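PDB 7MCM: enoyl-CoA hydratase from Mycolicibacterium smegmatis, which probably catalyses the reversible hydration of trans-2-enoyl-CoA thioesters to (3S)-3-hydroxyacyl-CoAs in fatty acid metabolism. Local coordinates for residues D175-A179 with A180-S184. Sequence-based numbering, arbitrary orientation.
Sequences DRVDA and ATALS
Asp178 turns its carboxylate back onto the first turn of helix 179-185, where OD1 alone takes two bonds from Thr181. The backbone N of Thr181 meets Asp178 OD1 at 2.8 Å, nearly in line with the CG-OD1 bond. Thr181 OG1 donates to Asp178 OD1 at 2.6 Å, from the syn side and 32° out of the carboxylate plane. The two donors reach the oxygen from opposite faces of that plane, an arrangement that should restrict the carboxylate's rotation. Asp178 can do this because its CG lies between its own N and carbonyl carbon (chi1 62°), folding the side chain over the helix start. The exposed side is looser: Asp178 OD2 stays 3.9 Å from Thr181 OG1, and the methyl of Ala180 only skirts the carboxylate. Asp178 is thus the N-cap of a short helix that follows directly on the weakly bonded strand 177-178, outermost within this chain in the small three-stranded sheet of this crotonase-fold subunit. An acidic group at this end would probably also be stabilised by the helix dipole. Backbone bonds from Ala182 N to Asp178 O (2.9 Å) and from Leu183 N to Ala179 O (2.8 Å) continue the turn. Packing is closer on the buried side, where Val177, its CG1 anti to the backbone N (chi1 176°), pushes that methyl to 3.6 Å from Ala182 N and 3.8 Å from Thr181 CG2, while Ala182 CB touches Phe139 of the neighbouring strand. Ala179 faces Val191 on the larger sheet, and the exposed Leu183 reaches the same valine.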
# COMPACT_ATOMS: atom_id res chain seq x y z
N ASP B 175 19.75 24.07 -3.93
CA ASP B 175 20.95 24.70 -3.42
C ASP B 175 21.86 23.67 -2.73
O ASP B 175 21.43 22.60 -2.30
CB ASP B 175 20.60 25.81 -2.42
CG ASP B 175 19.86 26.94 -3.07
OD1 ASP B 175 19.89 27.06 -4.32
OD2 ASP B 175 19.25 27.74 -2.33
N ARG B 176 23.13 24.04 -2.61
CA ARG B 176 24.13 23.15 -2.02
C ARG B 176 23.98 23.09 -0.51
O ARG B 176 23.72 24.10 0.13
CB ARG B 176 25.53 23.62 -2.37
CG ARG B 176 25.87 23.56 -3.85
CD ARG B 176 27.28 24.08 -4.08
NE ARG B 176 27.71 23.91 -5.47
CZ ARG B 176 28.95 24.15 -5.89
NH1 ARG B 176 29.89 24.57 -5.07
NH2 ARG B 176 29.23 23.98 -7.19
N VAL B 177 24.19 21.90 0.04
CA VAL B 177 24.15 21.63 1.48
C VAL B 177 25.55 21.18 1.89
O VAL B 177 26.04 20.14 1.41
CB VAL B 177 23.09 20.56 1.80
CG1 VAL B 177 23.09 20.18 3.31
CG2 VAL B 177 21.72 21.00 1.30
N ASP B 178 26.20 21.94 2.77
CA ASP B 178 27.57 21.60 3.12
C ASP B 178 27.58 20.46 4.13
O ASP B 178 26.53 19.96 4.54
CB ASP B 178 28.33 22.84 3.61
CG ASP B 178 27.74 23.45 4.89
OD1 ASP B 178 26.92 22.80 5.57
OD2 ASP B 178 28.10 24.59 5.21
N ALA B 179 28.78 20.00 4.51
CA ALA B 179 28.90 18.81 5.34
C ALA B 179 28.29 19.02 6.72
O ALA B 179 27.59 18.14 7.25
CB ALA B 179 30.37 18.40 5.46
N ALA B 180 28.55 20.18 7.32
CA ALA B 180 28.03 20.45 8.65
C ALA B 180 26.51 20.50 8.65
O ALA B 180 25.87 19.97 9.56
CB ALA B 180 28.62 21.76 9.19
N THR B 181 25.92 21.15 7.65
CA THR B 181 24.46 21.17 7.55
C THR B 181 23.93 19.77 7.31
O THR B 181 22.92 19.36 7.91
CB THR B 181 24.02 22.11 6.43
OG1 THR B 181 24.63 23.40 6.63
CG2 THR B 181 22.51 22.27 6.45
N ALA B 182 24.59 19.01 6.42
CA ALA B 182 24.21 17.63 6.17
C ALA B 182 24.22 16.81 7.45
O ALA B 182 23.31 16.01 7.69
CB ALA B 182 25.16 17.01 5.14
N LEU B 183 25.24 16.99 8.29
CA LEU B 183 25.29 16.31 9.58
C LEU B 183 24.11 16.72 10.44
O LEU B 183 23.40 15.87 10.99
CB LEU B 183 26.61 16.61 10.29
CG LEU B 183 26.86 15.90 11.63
CD1 LEU B 183 27.02 14.41 11.42
CD2 LEU B 183 28.08 16.46 12.34
N SER B 184 23.87 18.03 10.55
CA SER B 184 22.78 18.56 11.36
C SER B 184 21.43 18.00 10.94
O SER B 184 20.55 17.78 11.78
CB SER B 184 22.79 20.08 11.28
OG SER B 184 21.65 20.62 11.92